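Local coordinates for metallo-beta-lactamase (Serratia marcescens, PDB 5B1U), which hydrolyses the amide bond of beta-lactam antibiotics, probably by means of the two zinc ions in its active site, as in other class B3 enzymes, at residues S63-I68 against K86-T91; H72-H77 against P148-G153; S175-S180 against R250-T255; C208-A213 against A235-G240. One frame throughout, in Å; residues are numbered along the deposited sequence.

Interaction 1. Residues S63-I68 against K86-T91. With NA (sodium ion), chain J; SO4 (sulfate ion), chain U.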
# COMPACT_ATOMS: atom_id res chain seq x y z
N SER A 63 15.26 -12.77 -6.41
CA SER A 63 14.67 -13.90 -7.14
C SER A 63 13.69 -14.73 -6.32
O SER A 63 12.90 -15.48 -6.90
CB SER A 63 15.79 -14.82 -7.66
OG SER A 63 16.56 -15.31 -6.61
N ASP A 64 13.71 -14.56 -4.99
CA ASP A 64 12.76 -15.24 -4.10
C ASP A 64 11.46 -14.46 -3.84
O ASP A 64 10.55 -15.00 -3.23
CB ASP A 64 13.41 -15.57 -2.78
CG ASP A 64 14.36 -16.76 -2.86
OD1 ASP A 64 14.23 -17.60 -3.79
OD2 ASP A 64 15.28 -16.80 -2.03
N VAL A 65 11.35 -13.25 -4.40
CA VAL A 65 10.08 -12.49 -4.33
C VAL A 65 9.13 -13.01 -5.40
O VAL A 65 9.45 -12.93 -6.59
CB VAL A 65 10.32 -11.00 -4.53
CG1 VAL A 65 9.00 -10.24 -4.47
CG2 VAL A 65 11.32 -10.47 -3.51
N LYS A 66 8.04 -13.63 -4.99
CA LYS A 66 7.15 -14.32 -5.91
C LYS A 66 5.94 -13.51 -6.35
O LYS A 66 5.40 -13.74 -7.47
CB LYS A 66 6.72 -15.69 -5.36
CG LYS A 66 7.90 -16.57 -4.96
CD LYS A 66 8.96 -16.74 -6.03
CE LYS A 66 10.06 -17.67 -5.56
NZ LYS A 66 11.13 -17.76 -6.58
N TYR A 67 5.50 -12.61 -5.49
CA TYR A 67 4.37 -11.75 -5.78
C TYR A 67 4.71 -10.34 -5.37
O TYR A 67 5.41 -10.11 -4.38
CB TYR A 67 3.12 -12.17 -5.01
CG TYR A 67 2.50 -13.48 -5.44
CD1 TYR A 67 1.85 -13.58 -6.64
CD2 TYR A 67 2.50 -14.55 -4.58
CE1 TYR A 67 1.24 -14.75 -7.02
CE2 TYR A 67 1.90 -15.74 -4.96
CZ TYR A 67 1.24 -15.80 -6.14
OH TYR A 67 0.59 -16.99 -6.48
N ILE A 68 4.22 -9.40 -6.16
CA ILE A 68 4.21 -7.96 -5.81
C ILE A 68 2.75 -7.52 -5.76
O ILE A 68 2.04 -7.63 -6.75
CB ILE A 68 4.95 -7.11 -6.85
CG1 ILE A 68 6.41 -7.57 -6.96
CG2 ILE A 68 4.90 -5.62 -6.47
CD1 ILE A 68 7.19 -7.00 -8.13
N LYS A 86 10.59 -6.88 -13.11
CA LYS A 86 11.69 -7.41 -13.92
C LYS A 86 12.82 -8.01 -13.09
O LYS A 86 13.43 -9.02 -13.47
CB LYS A 86 12.24 -6.35 -14.84
CG LYS A 86 11.29 -5.95 -15.95
CD LYS A 86 11.89 -4.91 -16.86
CE LYS A 86 10.84 -4.24 -17.72
NZ LYS A 86 11.34 -3.00 -18.36
N LEU A 87 13.16 -7.35 -11.99
CA LEU A 87 14.29 -7.80 -11.17
C LEU A 87 13.96 -9.12 -10.46
O LEU A 87 14.85 -9.92 -10.16
CB LEU A 87 14.63 -6.75 -10.13
CG LEU A 87 15.36 -5.49 -10.61
CD1 LEU A 87 15.43 -4.50 -9.47
CD2 LEU A 87 16.76 -5.86 -11.07
N THR A 88 12.68 -9.39 -10.22
CA THR A 88 12.27 -10.51 -9.37
C THR A 88 11.67 -11.67 -10.14
O THR A 88 11.75 -12.82 -9.68
CB THR A 88 11.22 -10.11 -8.32
OG1 THR A 88 10.06 -9.57 -8.97
CG2 THR A 88 11.78 -9.10 -7.33
N GLY A 89 10.98 -11.37 -11.24
CA GLY A 89 10.17 -12.34 -11.95
C GLY A 89 8.81 -12.56 -11.34
O GLY A 89 8.05 -13.42 -11.79
N ALA A 90 8.46 -11.72 -10.36
CA ALA A 90 7.21 -11.90 -9.63
C ALA A 90 5.98 -11.62 -10.50
O ALA A 90 6.05 -10.91 -11.51
CB ALA A 90 7.18 -10.97 -8.43
N THR A 91 4.86 -12.15 -10.06
CA THR A 91 3.55 -11.77 -10.57
C THR A 91 3.03 -10.60 -9.77
O THR A 91 3.16 -10.59 -8.53
CB THR A 91 2.60 -12.98 -10.46
OG1 THR A 91 3.15 -14.03 -11.26
CG2 THR A 91 1.22 -12.63 -10.93
NA NA J . 5.76 -14.93 -11.59
S SO4 U . 19.31 -11.63 -5.95
O1 SO4 U . 20.04 -10.92 -7.03
O2 SO4 U . 18.16 -12.35 -6.59
O3 SO4 U . 18.98 -10.59 -4.93
O4 SO4 U . 20.17 -12.65 -5.30
O HOH W 1 12.99 -15.73 -9.65
O HOH W 2 9.78 -14.49 -8.87
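Tyr67 and Thr91 pair as a parallel bridge: Thr91 N donates to Lys66 O at 3.1 Å, and Ile68 N donates to Thr91 O at 2.9 Å. Strand 65-69 thus meets strand 91-95 at the point where helix 81-88 has just ended. On one face of the sheet the Tyr67 ring and Thr91 lie side by side, with Tyr67 CD1 3.9 Å from Thr91 CB. Thr91 O sits at the edge of that ring. Val65 CB touches the methyl Thr88 CG2 at 3.7 Å. Ile68 CG1 reaches Ala90 CB at 3.8 Å, with its side chain continuing toward Thr88. Thr88 OG1 stands between its backbone N and carbonyl carbon (chi1 58°), where it accepts from Ala90 N in an ST turn. It is also hydrogen-bonded to Met84 O. Water 2 donates to Val65 O at 2.8 Å and to Thr88 O. Water 1 likewise joins Ser63 O to Thr88 O. A sodium ion binds Gly89 O, just past the helix, and Thr91 OG1. The two backbone bonds therefore join the strands, while the helix end at Thr88 is held by the Val65 and Ile68 contacts and by two waters on its carbonyl oxygen.

Interaction 2. Residues H72-H77 against P148-G153. With ZN (zinc ion), chain B; ZN (zinc ion), chain C; NA (sodium ion), chain E; HIW ((2R,4S)-2-[(1S,2R)-1-carboxy-2-hydroxypropyl]-4-[(2-{[(Z)-iminomethyl]amino}ethyl)sulfanyl]-3,4-dihydro-2H-pyrrole-5-ca rboxylic acid), chain V.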
# COMPACT_ATOMS: atom_id res chain seq x y z
N HIS A 72 -2.48 0.78 -4.99
CA HIS A 72 -3.13 1.42 -6.10
C HIS A 72 -2.13 2.00 -7.09
O HIS A 72 -0.95 2.17 -6.81
CB HIS A 72 -4.13 2.49 -5.63
CG HIS A 72 -3.50 3.75 -5.13
ND1 HIS A 72 -3.19 3.95 -3.81
CD2 HIS A 72 -3.12 4.88 -5.78
CE1 HIS A 72 -2.66 5.14 -3.65
NE2 HIS A 72 -2.57 5.71 -4.83
N SER A 73 -2.68 2.36 -8.24
CA SER A 73 -1.90 2.58 -9.47
C SER A 73 -1.58 4.05 -9.76
O SER A 73 -2.06 4.60 -10.73
CB SER A 73 -2.66 1.94 -10.63
OG SER A 73 -4.02 2.36 -10.63
N HIS A 74 -0.87 4.70 -8.83
CA HIS A 74 -0.27 6.03 -9.07
C HIS A 74 1.25 5.95 -9.00
O HIS A 74 1.81 5.03 -8.39
CB HIS A 74 -0.77 7.04 -8.05
CG HIS A 74 -2.19 7.41 -8.23
ND1 HIS A 74 -2.96 7.87 -7.19
CD2 HIS A 74 -3.01 7.34 -9.31
CE1 HIS A 74 -4.17 8.14 -7.63
NE2 HIS A 74 -4.22 7.83 -8.92
N GLU A 75 1.92 6.94 -9.61
CA GLU A 75 3.38 6.89 -9.73
C GLU A 75 4.08 6.70 -8.39
O GLU A 75 5.18 6.13 -8.35
CB GLU A 75 3.92 8.13 -10.44
CG GLU A 75 3.75 9.43 -9.64
CD GLU A 75 4.35 10.69 -10.28
OE1 GLU A 75 5.46 10.62 -10.85
OE2 GLU A 75 3.74 11.78 -10.11
N ASP A 76 3.54 7.26 -7.32
CA ASP A 76 4.26 7.28 -6.07
C ASP A 76 4.30 5.91 -5.37
O ASP A 76 5.24 5.63 -4.63
CB ASP A 76 3.79 8.42 -5.15
CG ASP A 76 2.30 8.47 -4.90
OD1 ASP A 76 1.50 8.10 -5.77
OD2 ASP A 76 1.94 8.95 -3.81
N HIS A 77 3.29 5.07 -5.65
CA HIS A 77 3.19 3.74 -5.02
C HIS A 77 3.57 2.62 -5.98
O HIS A 77 4.09 1.57 -5.57
CB HIS A 77 1.78 3.50 -4.51
CG HIS A 77 1.32 4.58 -3.58
ND1 HIS A 77 1.82 4.73 -2.30
CD2 HIS A 77 0.59 5.70 -3.84
CE1 HIS A 77 1.31 5.84 -1.78
NE2 HIS A 77 0.63 6.47 -2.71
N PRO A 148 -11.80 0.92 -2.73
CA PRO A 148 -11.87 1.93 -3.79
C PRO A 148 -12.16 3.34 -3.30
O PRO A 148 -12.55 3.57 -2.14
CB PRO A 148 -13.04 1.43 -4.64
CG PRO A 148 -13.90 0.75 -3.67
CD PRO A 148 -12.95 0.03 -2.78
N GLY A 149 -11.88 4.30 -4.16
CA GLY A 149 -12.25 5.67 -3.90
C GLY A 149 -11.21 6.63 -4.37
O GLY A 149 -11.45 7.48 -5.23
N HIS A 150 -10.01 6.45 -3.86
CA HIS A 150 -8.84 7.15 -4.36
C HIS A 150 -8.52 6.64 -5.79
O HIS A 150 -8.08 7.42 -6.64
CB HIS A 150 -7.68 7.00 -3.36
CG HIS A 150 -6.42 7.70 -3.74
ND1 HIS A 150 -6.16 9.02 -3.43
CD2 HIS A 150 -5.26 7.19 -4.21
CE1 HIS A 150 -4.93 9.31 -3.80
NE2 HIS A 150 -4.40 8.24 -4.35
N THR A 151 -8.69 5.34 -6.00
CA THR A 151 -8.73 4.73 -7.32
C THR A 151 -9.81 3.65 -7.28
O THR A 151 -10.17 3.12 -6.20
CB THR A 151 -7.40 4.06 -7.73
OG1 THR A 151 -7.15 2.93 -6.90
CG2 THR A 151 -6.20 5.01 -7.72
N GLU A 152 -10.27 3.23 -8.47
CA GLU A 152 -11.32 2.23 -8.51
C GLU A 152 -10.84 0.86 -8.05
O GLU A 152 -11.60 0.10 -7.45
CB GLU A 152 -11.90 2.12 -9.91
CG GLU A 152 -13.21 1.38 -9.95
CD GLU A 152 -13.88 1.47 -11.32
OE1 GLU A 152 -13.41 2.26 -12.18
OE2 GLU A 152 -14.96 0.84 -11.45
N GLY A 153 -9.58 0.54 -8.33
CA GLY A 153 -9.06 -0.79 -8.01
C GLY A 153 -8.21 -0.85 -6.75
O GLY A 153 -7.46 -1.81 -6.59
ZN ZN B . -2.54 7.76 -5.15
ZN ZN C . 0.06 8.56 -2.82
NA NA E . -4.75 -2.80 -6.36
O31 HIW V . -3.15 9.65 -0.52
C31 HIW V . -2.33 9.55 -1.45
O32 HIW V . -1.89 8.36 -1.80
C3 HIW V . -1.77 10.77 -2.02
N4 HIW V . -0.79 10.76 -2.81
C2 HIW V . -2.38 12.12 -1.78
C1 HIW V . -1.62 12.95 -2.82
C5 HIW V . -0.38 12.11 -3.23
C6 HIW V . 0.01 12.10 -4.71
C7 HIW V . 0.66 13.41 -5.05
O71 HIW V . 0.96 13.65 -6.21
O72 HIW V . 1.09 14.23 -4.12
C61 HIW V . -1.14 11.87 -5.67
O62 HIW V . -2.12 10.95 -5.17
C62 HIW V . -0.63 11.31 -7.00
S21 HIW V . -2.27 12.60 -0.04
C22 HIW V . -0.56 12.41 0.42
C23 HIW V . -0.31 12.26 1.92
N24 HIW V . -1.30 11.46 2.63
C25 HIW V . -2.31 12.02 3.30
N26 HIW V . -3.10 11.27 3.91
O HOH W 3 -0.93 8.52 -4.62
O HOH W 4 -3.44 -1.09 -8.09
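His72 and His150 meet edge to face: the edge of the His150 ring points at the face of His72, with the planes at 75°. His150 CD2 lies off-centre over that face, 3.1 Å from His72 NE2. His74 turns its own ring edge to His150 NE2, but the two planes meet obliquely. All three rings point one nitrogen at the same zinc ion, which His72 NE2, His74 ND1 and His150 NE2 each bind at 2.1 Å. The short distances between these nitrogens come from the shared metal and are not hydrogen bonds. His72 CG stands between its backbone N and carbonyl carbon (chi1 75°), whereas His150 CG is anti to its backbone N (chi1 -179°). Thr151 CG2 lies against both the His72 and His74 rings, 3.6 Å from His74 NE2. Thr151 OG1 comes within 3.3 Å of His72 CB and is hydrogen-bonded to Asn98 ND2.

The far nitrogens are fixed by a second shell. His72 ND1 is hydrogen-bonded to Asp174, His74 NE2 to Asp111 and His150 ND1 to Thr177 O. These bonds would hold each ring's rotation, and the two aspartates probably polarise their imidazoles. Asp76 OD2 and His77 NE2 bind the second zinc ion with His215. That ion also takes O32 and N4 of the bound pyrroline-carboxylate, a ligand consistent with an opened carbapenem. Water 3 bridges the metals, 1.9 Å from the first, and donates to Asp76 OD1. The arrangement is the HxHxDH dinuclear zinc site of the metallo-beta-lactamase fold, here of the B3 kind.

Interaction 3. Residues S175-S180 against R250-T255. With NA (sodium ion), chain M; HIW ((2R,4S)-2-[(1S,2R)-1-carboxy-2-hydroxypropyl]-4-[(2-{[(Z)-iminomethyl]amino}ethyl)sulfanyl]-3,4-dihydro-2H-pyrrole-5-ca rboxylic acid), chain V; SO4 (sulfate ion), chain S.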
# COMPACT_ATOMS: atom_id res chain seq x y z
N SER A 175 -4.36 4.17 0.33
CA SER A 175 -4.83 5.55 0.46
C SER A 175 -6.33 5.64 0.37
O SER A 175 -6.94 5.09 -0.54
CB SER A 175 -4.27 6.42 -0.65
OG SER A 175 -4.91 7.68 -0.62
N LEU A 176 -6.93 6.42 1.25
CA LEU A 176 -8.35 6.68 1.28
C LEU A 176 -8.70 8.13 1.03
O LEU A 176 -9.72 8.62 1.52
CB LEU A 176 -8.91 6.28 2.64
CG LEU A 176 -8.60 4.86 3.10
CD1 LEU A 176 -9.13 4.58 4.48
CD2 LEU A 176 -9.09 3.84 2.08
N THR A 177 -7.80 8.84 0.34
CA THR A 177 -7.88 10.30 0.25
C THR A 177 -8.63 10.80 -0.99
O THR A 177 -8.35 10.41 -2.12
CB THR A 177 -6.48 10.91 0.23
OG1 THR A 177 -5.73 10.32 -0.85
CG2 THR A 177 -5.82 10.65 1.50
N ALA A 178 -9.57 11.70 -0.73
CA ALA A 178 -10.23 12.46 -1.78
C ALA A 178 -9.40 13.65 -2.24
O ALA A 178 -9.31 14.66 -1.55
CB ALA A 178 -11.60 12.91 -1.31
N VAL A 179 -8.66 13.46 -3.32
CA VAL A 179 -7.83 14.51 -3.94
C VAL A 179 -8.17 14.52 -5.43
O VAL A 179 -8.52 13.49 -6.01
CB VAL A 179 -6.32 14.21 -3.67
CG1 VAL A 179 -5.98 12.81 -3.99
CG2 VAL A 179 -5.39 15.13 -4.45
N SER A 180 -8.08 15.68 -6.06
CA SER A 180 -8.48 15.74 -7.46
C SER A 180 -7.76 16.80 -8.22
O SER A 180 -7.13 17.69 -7.66
CB SER A 180 -9.97 15.98 -7.60
OG SER A 180 -10.29 17.34 -7.31
N ARG A 250 -12.43 10.04 6.07
CA ARG A 250 -13.74 10.61 6.18
C ARG A 250 -13.73 12.12 6.36
O ARG A 250 -14.49 12.83 5.72
CB ARG A 250 -14.52 9.92 7.28
CG ARG A 250 -15.98 10.31 7.29
CD ARG A 250 -16.75 9.57 8.38
NE ARG A 250 -16.98 8.18 8.00
CZ ARG A 250 -16.49 7.11 8.63
NH1 ARG A 250 -15.66 7.25 9.66
NH2 ARG A 250 -16.80 5.89 8.18
N LYS A 251 -12.86 12.59 7.23
CA LYS A 251 -12.78 14.04 7.46
C LYS A 251 -12.36 14.80 6.20
O LYS A 251 -12.85 15.89 5.91
CB LYS A 251 -11.84 14.34 8.62
CG LYS A 251 -11.59 15.82 8.81
CD LYS A 251 -10.79 16.16 10.07
CE LYS A 251 -11.51 15.80 11.35
NZ LYS A 251 -12.90 16.31 11.41
N ARG A 252 -11.42 14.24 5.45
CA ARG A 252 -10.94 14.88 4.23
C ARG A 252 -12.09 14.98 3.21
O ARG A 252 -12.29 16.00 2.57
CB ARG A 252 -9.76 14.10 3.66
CG ARG A 252 -9.16 14.74 2.41
CD ARG A 252 -7.82 14.08 2.09
NE ARG A 252 -7.17 14.77 0.99
CZ ARG A 252 -5.86 14.91 0.87
NH1 ARG A 252 -5.02 14.27 1.67
NH2 ARG A 252 -5.40 15.54 -0.19
N LEU A 253 -12.84 13.90 3.06
CA LEU A 253 -13.97 13.89 2.15
C LEU A 253 -15.05 14.86 2.61
O LEU A 253 -15.58 15.60 1.80
CB LEU A 253 -14.54 12.49 1.96
CG LEU A 253 -15.79 12.45 1.05
CD1 LEU A 253 -15.48 12.88 -0.38
CD2 LEU A 253 -16.36 11.04 1.05
N GLU A 254 -15.42 14.82 3.88
CA GLU A 254 -16.45 15.73 4.36
C GLU A 254 -16.03 17.18 4.19
O GLU A 254 -16.84 18.04 3.80
CB GLU A 254 -16.79 15.45 5.82
CG GLU A 254 -17.54 14.13 6.00
CD GLU A 254 -18.83 14.05 5.17
OE1 GLU A 254 -19.58 15.06 5.05
OE2 GLU A 254 -19.12 12.99 4.58
N THR A 255 -14.79 17.48 4.51
CA THR A 255 -14.30 18.87 4.29
C THR A 255 -14.41 19.24 2.81
O THR A 255 -14.82 20.35 2.46
CB THR A 255 -12.85 19.03 4.80
OG1 THR A 255 -12.79 18.81 6.22
CG2 THR A 255 -12.27 20.39 4.48
NA NA M . -8.75 10.89 -5.16
O31 HIW V . -3.15 9.65 -0.52
C31 HIW V . -2.33 9.55 -1.45
O32 HIW V . -1.89 8.36 -1.80
C3 HIW V . -1.77 10.77 -2.02
N4 HIW V . -0.79 10.76 -2.81
C2 HIW V . -2.38 12.12 -1.78
C1 HIW V . -1.62 12.95 -2.82
C5 HIW V . -0.38 12.11 -3.23
C6 HIW V . 0.01 12.10 -4.71
C7 HIW V . 0.66 13.41 -5.05
O71 HIW V . 0.96 13.65 -6.21
O72 HIW V . 1.09 14.23 -4.12
C61 HIW V . -1.14 11.87 -5.67
O62 HIW V . -2.12 10.95 -5.17
C62 HIW V . -0.63 11.31 -7.00
S21 HIW V . -2.27 12.60 -0.04
C22 HIW V . -0.56 12.41 0.42
C23 HIW V . -0.31 12.26 1.92
N24 HIW V . -1.30 11.46 2.63
C25 HIW V . -2.31 12.02 3.30
N26 HIW V . -3.10 11.27 3.91
S SO4 S . -5.28 13.98 5.25
O1 SO4 S . -6.60 14.54 5.48
O2 SO4 S . -5.41 12.96 4.16
O3 SO4 S . -4.40 15.07 4.74
O4 SO4 S . -4.80 13.34 6.49
O HOH W 5 -11.03 10.15 -4.35
O HOH W 6 -6.93 9.83 -7.27
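Ala178 and Leu253 form the close apolar part of this contact, with Ala178 CB 4.0 Å from Leu253 CD1. Both residues are buried. Here the loop after strand 166-173 lies against helix 241-260, and the Ala178 and Leu253 backbones come closest.

The other part rests on Arg252, which is partly exposed, lies beside a sulfate ion and has one weak bond across the contact. Its chain is extended from CG to NE, with CG anti to the backbone N (chi1 -178°), and this carries the guanidinium along the loop. NE gives that weak, bent bond to Ala178 O at 3.3 Å. Thr177 CB lies over one face of the guanidinium, and Val179 CB approaches NH2 at 3.8 Å from an oblique direction. In the guanidinium plane, NH1 donates to sulfate O2 at 2.8 Å. The sulfate probably comes from the crystallisation liquor. NH1 also comes within 3.6 Å of S21 of the bound ligand, so this arginine borders the active-site pocket.

On the same loop, Thr177 OG1 donates to ligand O31 at 2.7 Å. Ser175 OG reaches O31 in one of its two conformers. Val179 O binds a sodium ion.

Helix 190-204 completes the packing: Leu196 touches Ala178, and Phe200 touches Leu253. The loop therefore lies between the zinc site and the helices 190-204 and 241-260.

Interaction 4. Residues C208-A213 against A235-G240. With NA (sodium ion), chain N.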
# COMPACT_ATOMS: atom_id res chain seq x y z
N CYS A 208 -6.63 -5.12 13.19
CA CYS A 208 -5.61 -4.15 12.86
C CYS A 208 -4.69 -3.84 14.04
O CYS A 208 -4.70 -2.70 14.56
CB CYS A 208 -6.29 -2.87 12.37
SG CYS A 208 -5.15 -1.54 11.89
N ASP A 209 -3.78 -4.73 14.36
CA ASP A 209 -2.81 -4.44 15.43
C ASP A 209 -1.73 -3.47 14.94
O ASP A 209 -1.24 -2.61 15.72
CB ASP A 209 -2.14 -5.74 15.92
CG ASP A 209 -3.11 -6.68 16.57
OD1 ASP A 209 -3.84 -6.20 17.48
OD2 ASP A 209 -3.21 -7.86 16.17
N ILE A 210 -1.24 -3.73 13.74
CA ILE A 210 -0.16 -2.92 13.17
C ILE A 210 -0.62 -2.44 11.80
O ILE A 210 -0.86 -3.24 10.90
CB ILE A 210 1.13 -3.73 13.01
CG1 ILE A 210 1.66 -4.22 14.38
CG2 ILE A 210 2.17 -2.90 12.26
CD1 ILE A 210 2.77 -5.26 14.31
N ALA A 211 -0.76 -1.13 11.65
CA ALA A 211 -1.08 -0.57 10.37
C ALA A 211 0.12 0.13 9.75
O ALA A 211 0.84 0.89 10.41
CB ALA A 211 -2.24 0.40 10.47
N ILE A 212 0.37 -0.19 8.48
CA ILE A 212 1.41 0.44 7.69
C ILE A 212 0.69 1.15 6.56
O ILE A 212 0.11 0.51 5.70
CB ILE A 212 2.44 -0.55 7.15
CG1 ILE A 212 3.13 -1.27 8.34
CG2 ILE A 212 3.41 0.17 6.24
CD1 ILE A 212 3.38 -2.73 8.12
N ALA A 213 0.65 2.48 6.60
CA ALA A 213 -0.10 3.26 5.61
C ALA A 213 0.80 3.46 4.36
O ALA A 213 2.00 3.64 4.49
CB ALA A 213 -0.50 4.62 6.19
N ALA A 235 6.03 -0.33 19.63
CA ALA A 235 5.77 1.08 19.23
C ALA A 235 4.97 1.12 17.93
O ALA A 235 4.28 2.12 17.66
CB ALA A 235 7.04 1.88 19.06
N TYR A 236 5.10 0.06 17.10
CA TYR A 236 4.30 -0.05 15.86
C TYR A 236 2.88 -0.51 16.08
O TYR A 236 2.03 -0.38 15.18
CB TYR A 236 4.98 -0.95 14.84
CG TYR A 236 6.39 -0.51 14.54
CD1 TYR A 236 6.64 0.70 13.90
CD2 TYR A 236 7.48 -1.27 14.93
CE1 TYR A 236 7.93 1.11 13.62
CE2 TYR A 236 8.76 -0.84 14.71
CZ TYR A 236 9.00 0.36 14.06
OH TYR A 236 10.27 0.81 13.79
N VAL A 237 2.59 -1.08 17.24
CA VAL A 237 1.31 -1.67 17.55
C VAL A 237 0.40 -0.60 18.11
O VAL A 237 0.78 0.17 19.04
CB VAL A 237 1.49 -2.80 18.59
CG1 VAL A 237 0.16 -3.38 19.04
CG2 VAL A 237 2.38 -3.89 18.05
N ASP A 238 -0.79 -0.53 17.52
CA ASP A 238 -1.84 0.38 17.94
C ASP A 238 -3.10 -0.07 17.23
O ASP A 238 -3.24 0.11 16.01
CB ASP A 238 -1.49 1.80 17.52
CG ASP A 238 -2.60 2.79 17.77
OD1 ASP A 238 -3.70 2.42 18.25
OD2 ASP A 238 -2.35 3.98 17.46
N ASN A 239 -3.96 -0.79 17.95
CA ASN A 239 -5.12 -1.41 17.34
C ASN A 239 -6.27 -0.46 17.04
O ASN A 239 -7.23 -0.88 16.43
CB ASN A 239 -5.59 -2.61 18.14
CG ASN A 239 -6.17 -2.22 19.47
OD1 ASN A 239 -6.41 -1.04 19.75
ND2 ASN A 239 -6.47 -3.24 20.27
N GLY A 240 -6.02 0.84 17.20
CA GLY A 240 -6.93 1.85 16.70
C GLY A 240 -6.45 2.51 15.42
O GLY A 240 -7.10 3.42 14.93
NA NA N . 2.32 1.67 20.75
O HOH W 7 -7.86 -3.64 15.57
O HOH W 8 -0.56 0.49 14.24
O HOH W 9 2.65 0.82 12.59
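This is a backbone-led contact between the start of an edge strand and the loop ahead of helix 241-260. Strand 210-213 is outermost in the sheet that also holds 166-173, and residues 235-240 run past its first residues. One direct hydrogen bond joins them: Asp238 N donates to Asp209 O at 2.8 Å. The same oxygen receives a CA-H...O contact from Val237 CA at 3.3 Å. A straighter one runs from Asn239 CA to Cys208 O at 3.1 Å. Farther along the strand, water takes over. Water 8 accepts from Ala211 N and lies 2.9 Å from Tyr236 O, while water 9 lies close to Ala211 O and the same Tyr236 oxygen.

Ile210 carries the apolar side. Its CG1 meets Val237 CG2 at 3.8 Å as the two side chains cross, and its CG2 reaches Tyr236 CB at 4.3 Å. With chi1 176°, Val237 CG1 is anti to the backbone N and rests near Asp209 O, and CG2 is then the branch that faces Ile210.

An Asx turn shapes the loop: Asp238 OD1 accepts from Gly240 N at 3.0 Å, met from above the carboxylate plane. Just beyond, the Cys208-Cys242 disulfide ties Cys208, two residues ahead of the strand, to the first turn of helix 241-260. Asp238 OD2 forms a salt bridge with Arg224 of helix 221-231, and Asp209 OD2 accepts from Asp169 N on the neighbouring strand. Asp209 OD1 passes Asn239 CB at 4.0 Å. Val237 O binds a sodium ion.

Overall arrangement
From the N terminus, interaction 1 closes a short loop between strand 65-69 and the end of helix 81-88, in the seven-stranded sheet. Interaction 2 begins inside that loop and closes far beyond it, so the two cross. It brings the segment 72-77, with four of the zinc ligands, to the loop between strands 140-146 and 155-163 of the five-stranded sheet. Interaction 3 follows in series, joining the loop after strand 166-173 to helix 241-260. It touches interaction 2 through His150 and Thr177, and both meet the bound ligand. Interaction 4 is nested inside interaction 3, tying edge strand 210-213 to the approach of helix 241-260; interactions 3 and 4 do not touch.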